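Local structure of StiE protein (Stigmatella aurantiaca, 6ECX) at residues W40-Q44 with E67-V71; L226-D230 with N305-F309. The protein is a modular polyketide synthase, of which this piece is the oxygen methyltransferase domain that binds S-adenosylmethionine and probably methylates hydroxyl groups of carrier-bound polyketide intermediates. All coordinates share one frame; numbering follows the deposited sequence. Where two conformers were deposited one is given.

Contact 1. Residues W40-Q44 with E67-V71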
loop_
_atom_site.group_PDB
_atom_site.type_symbol
_atom_site.label_atom_id
_atom_site.label_comp_id
_atom_site.label_asym_id
_atom_site.label_seq_id
_atom_site.Cartn_x
_atom_site.Cartn_y
_atom_site.Cartn_z
ATOM N N TRP A 40 4.704 1.169 6.561
ATOM C CA TRP A 40 5.249 1.895 7.697
ATOM C C TRP A 40 5.013 3.384 7.489
ATOM O O TRP A 40 5.354 3.924 6.431
ATOM C CB TRP A 40 6.720 1.519 7.873
ATOM C CG TRP A 40 6.835 0.018 8.115
ATOM C CD1 TRP A 40 6.527 -0.640 9.271
ATOM C CD2 TRP A 40 7.217 -1.002 7.169
ATOM N NE1 TRP A 40 6.715 -1.992 9.118
ATOM C CE2 TRP A 40 7.139 -2.242 7.840
ATOM C CE3 TRP A 40 7.633 -0.986 5.831
ATOM C CZ2 TRP A 40 7.461 -3.450 7.220
ATOM C CZ3 TRP A 40 7.950 -2.192 5.218
ATOM C CH2 TRP A 40 7.863 -3.404 5.914
ATOM N N GLY A 41 4.458 4.045 8.518
ATOM C CA GLY A 41 3.501 5.120 8.312
ATOM C C GLY A 41 3.795 6.598 8.507
ATOM O O GLY A 41 4.917 7.073 8.325
ATOM N N VAL A 42 2.744 7.337 8.863
ATOM C CA VAL A 42 2.699 8.791 8.755
ATOM C C VAL A 42 3.153 9.411 10.074
ATOM O O VAL A 42 2.438 9.363 11.080
ATOM C CB VAL A 42 1.291 9.268 8.361
ATOM C CG1 VAL A 42 1.139 10.772 8.523
ATOM C CG2 VAL A 42 0.977 8.852 6.929
ATOM N N PHE A 43 4.354 9.980 10.075
ATOM C CA PHE A 43 4.831 10.828 11.163
ATOM C C PHE A 43 4.561 12.273 10.760
ATOM O O PHE A 43 5.179 12.784 9.821
ATOM C CB PHE A 43 6.321 10.613 11.433
ATOM C CG PHE A 43 6.631 9.465 12.368
ATOM C CD1 PHE A 43 6.029 8.234 12.211
ATOM C CD2 PHE A 43 7.558 9.616 13.387
ATOM C CE1 PHE A 43 6.323 7.180 13.064
ATOM C CE2 PHE A 43 7.857 8.557 14.236
ATOM C CZ PHE A 43 7.235 7.344 14.077
ATOM N N GLN A 44 3.636 12.933 11.466
ATOM C CA GLN A 44 3.324 14.321 11.133
ATOM C C GLN A 44 4.554 15.205 11.305
ATOM O O GLN A 44 4.761 16.155 10.535
ATOM C CB GLN A 44 2.160 14.832 11.990
ATOM C CG GLN A 44 0.865 14.025 11.868
ATOM C CD GLN A 44 0.755 12.924 12.914
ATOM O OE1 GLN A 44 1.759 12.475 13.472
ATOM N NE2 GLN A 44 -0.475 12.493 13.191
ATOM N N GLU A 67 4.691 1.327 19.851
ATOM C CA GLU A 67 3.326 1.833 19.770
ATOM C C GLU A 67 3.250 3.104 18.930
ATOM O O GLU A 67 2.219 3.361 18.298
ATOM C CB GLU A 67 2.773 2.059 21.179
ATOM C CG GLU A 67 2.638 0.762 21.985
ATOM C CD GLU A 67 2.447 0.991 23.479
ATOM O OE1 GLU A 67 2.428 2.166 23.906
ATOM O OE2 GLU A 67 2.320 -0.005 24.228
ATOM N N ARG A 68 4.329 3.896 18.887
ATOM C CA ARG A 68 4.346 5.076 18.023
ATOM C C ARG A 68 4.295 4.679 16.553
ATOM O O ARG A 68 3.585 5.304 15.758
ATOM C CB ARG A 68 5.583 5.926 18.304
ATOM C CG ARG A 68 5.634 7.246 17.556
ATOM C CD ARG A 68 4.472 8.158 17.934
ATOM N NE ARG A 68 4.547 9.439 17.234
ATOM C CZ ARG A 68 3.899 9.708 16.107
ATOM N NH1 ARG A 68 3.121 8.782 15.558
ATOM N NH2 ARG A 68 4.023 10.898 15.529
ATOM N N LEU A 69 5.034 3.633 16.178
ATOM C CA LEU A 69 4.960 3.141 14.808
ATOM C C LEU A 69 3.564 2.604 14.489
ATOM O O LEU A 69 3.034 2.839 13.395
ATOM C CB LEU A 69 6.027 2.074 14.586
ATOM C CG LEU A 69 6.039 1.433 13.202
ATOM C CD1 LEU A 69 6.183 2.489 12.117
ATOM C CD2 LEU A 69 7.169 0.413 13.133
ATOM N N ALA A 70 2.942 1.898 15.439
ATOM C CA ALA A 70 1.586 1.402 15.207
ATOM C C ALA A 70 0.611 2.553 14.993
ATOM O O ALA A 70 -0.247 2.493 14.104
ATOM C CB ALA A 70 1.133 0.523 16.372
ATOM N N VAL A 71 0.742 3.616 15.791
ATOM C CA VAL A 71 -0.090 4.803 15.614
ATOM C C VAL A 71 0.064 5.353 14.201
ATOM O O VAL A 71 -0.924 5.652 13.517
ATOM C CB VAL A 71 0.268 5.863 16.672
ATOM C CG1 VAL A 71 -0.343 7.212 16.318
ATOM C CG2 VAL A 71 -0.187 5.409 18.046
HETATM O O HOH W 1 1.175 9.066 13.679
#
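The side-chain oxygen of Gln44 receives two weak hydrogen bonds, one from Arg68 NH2, which lies 3.4 Å from OE1, and one from a water at 3.5 Å from that same OE1. The water is held more firmly by its other partners: it accepts from Arg68 NH1 at 2.7 Å, lying in the guanidinium plane at its edge, and donates to the carbonyl oxygen of Val42 at 2.9 Å. Arginine, glutamine amide and backbone are thus tied into a small polar cluster.

The flat face of the same guanidinium lies against a phenyl ring. Arg68 turns at chi2 (62°) and lays its terminal group over one face of Phe43, the planes only 6° from parallel and Arg68 CZ 4.4 Å from the ring centroid, almost on the ring normal. This is a stacked cation-pi pair. The aliphatic stem joins in, with Arg68 CG 3.8 Å from Phe43 CZ at the ring's rim.

One residue further along helix 64-80, the end of the Leu69 side chain comes up to the first residue of segment 40-44, its CD2 4.1 Å from Trp40 CD1. The indole, itself poorly ordered, neighbours the S-adenosylmethionine-binding Leu38, and Phe43 O is bonded by Asn240, so the docked loop bridges the cofactor side and helix 235-242.

Across these two segments no carboxylate meets the guanidinium. Its positive charge is met by a pi face, a weak amide bond and a water, and the stack, together with the in-plane water at the guanidinium edge, probably fixes how the group is turned.

Contact 2. Residues L226-D230 with N305-F309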
loop_
_atom_site.group_PDB
_atom_site.type_symbol
_atom_site.label_atom_id
_atom_site.label_comp_id
_atom_site.label_asym_id
_atom_site.label_seq_id
_atom_site.Cartn_x
_atom_site.Cartn_y
_atom_site.Cartn_z
ATOM N N LEU A 226 -10.919 3.218 -15.125
ATOM C CA LEU A 226 -10.652 3.706 -13.776
ATOM C C LEU A 226 -10.372 5.196 -13.814
ATOM O O LEU A 226 -9.591 5.667 -14.653
ATOM C CB LEU A 226 -9.467 2.955 -13.137
ATOM C CG LEU A 226 -9.693 1.458 -12.905
ATOM C CD1 LEU A 226 -8.382 0.727 -12.594
ATOM C CD2 LEU A 226 -10.718 1.237 -11.783
ATOM N N ARG A 227 -10.996 5.929 -12.894
ATOM C CA ARG A 227 -10.838 7.371 -12.788
ATOM C C ARG A 227 -10.189 7.703 -11.453
ATOM O O ARG A 227 -10.688 7.294 -10.398
ATOM C CB ARG A 227 -12.186 8.096 -12.910
ATOM C CG ARG A 227 -12.041 9.587 -13.246
ATOM C CD ARG A 227 -13.397 10.248 -13.436
ATOM N NE ARG A 227 -14.008 10.531 -12.141
ATOM C CZ ARG A 227 -14.900 9.748 -11.550
ATOM N NH1 ARG A 227 -15.388 10.078 -10.366
ATOM N NH2 ARG A 227 -15.327 8.646 -12.156
ATOM N N LEU A 228 -9.080 8.441 -11.500
ATOM C CA LEU A 228 -8.476 8.936 -10.278
ATOM C C LEU A 228 -9.347 10.046 -9.706
ATOM O O LEU A 228 -9.558 11.070 -10.367
ATOM C CB LEU A 228 -7.079 9.464 -10.584
ATOM C CG LEU A 228 -6.349 10.142 -9.424
ATOM C CD1 LEU A 228 -6.185 9.169 -8.228
ATOM C CD2 LEU A 228 -4.957 10.629 -9.914
ATOM N N VAL A 229 -9.853 9.852 -8.494
ATOM C CA VAL A 229 -10.708 10.858 -7.849
ATOM C C VAL A 229 -9.882 11.868 -7.063
ATOM O O VAL A 229 -10.095 13.076 -7.185
ATOM C CB VAL A 229 -11.757 10.167 -6.947
ATOM C CG1 VAL A 229 -12.557 11.221 -6.121
ATOM C CG2 VAL A 229 -12.690 9.300 -7.779
ATOM N N ASP A 230 -8.922 11.401 -6.246
ATOM C CA ASP A 230 -7.934 12.311 -5.672
ATOM C C ASP A 230 -6.798 11.491 -5.079
ATOM O O ASP A 230 -6.850 10.256 -5.026
ATOM C CB ASP A 230 -8.523 13.254 -4.621
ATOM C CG ASP A 230 -8.752 12.586 -3.301
ATOM O OD1 ASP A 230 -9.140 11.403 -3.297
ATOM O OD2 ASP A 230 -8.546 13.241 -2.262
ATOM N N ASN A 305 -7.969 12.268 -15.526
ATOM C CA ASN A 305 -6.937 11.748 -14.627
ATOM C C ASN A 305 -5.685 12.609 -14.659
ATOM O O ASN A 305 -5.033 12.790 -13.626
ATOM C CB ASN A 305 -6.549 10.311 -14.981
ATOM C CG ASN A 305 -7.660 9.337 -14.755
ATOM O OD1 ASN A 305 -8.613 9.620 -14.024
ATOM N ND2 ASN A 305 -7.547 8.160 -15.366
ATOM N N ALA A 306 -5.293 13.083 -15.849
ATOM C CA ALA A 306 -4.055 13.843 -15.968
ATOM C C ALA A 306 -4.133 15.115 -15.139
ATOM O O ALA A 306 -3.162 15.499 -14.480
ATOM C CB ALA A 306 -3.766 14.175 -17.434
ATOM N N LYS A 307 -5.300 15.764 -15.134
ATOM C CA LYS A 307 -5.482 16.946 -14.304
ATOM C C LYS A 307 -5.347 16.593 -12.828
ATOM O O LYS A 307 -4.685 17.308 -12.068
ATOM C CB LYS A 307 -6.844 17.578 -14.603
ATOM C CG LYS A 307 -7.013 19.015 -14.144
ATOM C CD LYS A 307 -8.365 19.564 -14.600
ATOM C CE LYS A 307 -8.692 20.907 -13.954
ATOM N NZ LYS A 307 -10.137 21.270 -14.114
ATOM N N GLN A 308 -5.925 15.460 -12.416
ATOM C CA GLN A 308 -5.888 15.053 -11.015
ATOM C C GLN A 308 -4.487 14.624 -10.579
ATOM O O GLN A 308 -4.130 14.780 -9.406
ATOM C CB GLN A 308 -6.894 13.917 -10.795
ATOM C CG GLN A 308 -7.629 13.958 -9.474
ATOM C CD GLN A 308 -8.269 15.312 -9.192
ATOM O OE1 GLN A 308 -8.939 15.888 -10.048
ATOM N NE2 GLN A 308 -8.054 15.824 -7.983
ATOM N N PHE A 309 -3.688 14.073 -11.495
ATOM C CA PHE A 309 -2.323 13.680 -11.160
ATOM C C PHE A 309 -1.418 14.883 -10.916
ATOM O O PHE A 309 -0.343 14.726 -10.328
ATOM C CB PHE A 309 -1.720 12.819 -12.275
ATOM C CG PHE A 309 -1.918 11.330 -12.098
ATOM C CD1 PHE A 309 -1.290 10.642 -11.060
ATOM C CD2 PHE A 309 -2.689 10.613 -12.998
ATOM C CE1 PHE A 309 -1.456 9.268 -10.910
ATOM C CE2 PHE A 309 -2.863 9.237 -12.855
ATOM C CZ PHE A 309 -2.238 8.566 -11.811
#
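Asn305 holds CG beside its backbone N (chi1 -66°), which swings its amide across to the backbone of strand 226-230, while Leu228, with CG opposite the backbone N (chi1 175°), reaches back to the helix. The amide of Asn305 uses both its polar atoms on the strand. OD1 accepts from Leu228 N at 2.8 Å, the donor standing well above the carbonyl plane, and ND2 makes a weak, nearly straight bond to Leu226 O at 3.3 Å. ND2 also has Asn218 OD1 on helix 214-222 as a partner. OD1 lies, too, against the aliphatic base of Arg227, 3.5 Å from CG.

In the methyltransferase sheet, a Rossmann-like sheet whose order 3-2-1-4-5-7-6-8 places the antiparallel strand 283-292 between 187-196 and 226-233, Arg227 pairs by its backbone with Gln291. On the side of strand 226-233 away from 283-292 the short parallel strand 313-314 pairs with it, and at Leu226 and Leu228 the amide of Asn305 takes up the backbone O and N. Val229 and Asp230 both face His289 and form a classic beta bulge. The 305-309 turn of helix 298-309 runs beside strand segment 226-230, the short axes 7.9 Å apart and 31° from parallel.

The apolar part of the contact belongs to Leu228. Its CD2 sits over the centre of one face of the Phe309 ring, 3.6 Å from the centroid, as a CH-pi contact, and packs 3.9 Å from Gln308 CB. Gln308 CG lies 3.5 Å from Val229 O, and the bend at chi2 carries the amide carbon past the same oxygen. The charged ends lead elsewhere: in the conformer given, Arg227 bonds to Gln291 and Asp293, and Asp230 forms a salt bridge with Arg82.

The two contacts illustrate how a methyltransferase domain combines a cofactor-side region with a distant part of the sheet. Their centres are 28 Å apart and their nearest atoms about 14 Å, so they do not touch, and both segments of contact 1 precede those of contact 2 in the sequence. Contact 1 borders the cofactor: the Trp40 side chain is about 6 Å from the bound S-adenosylmethionine. Contact 2 is remote from the cofactor pocket. Nonetheless the chain links them. Strand 226-233 leads into helix 235-242, whose Glu237 touches Val42, and helix 298-309 is followed by Tyr315, which packs on Val42 and Gln44.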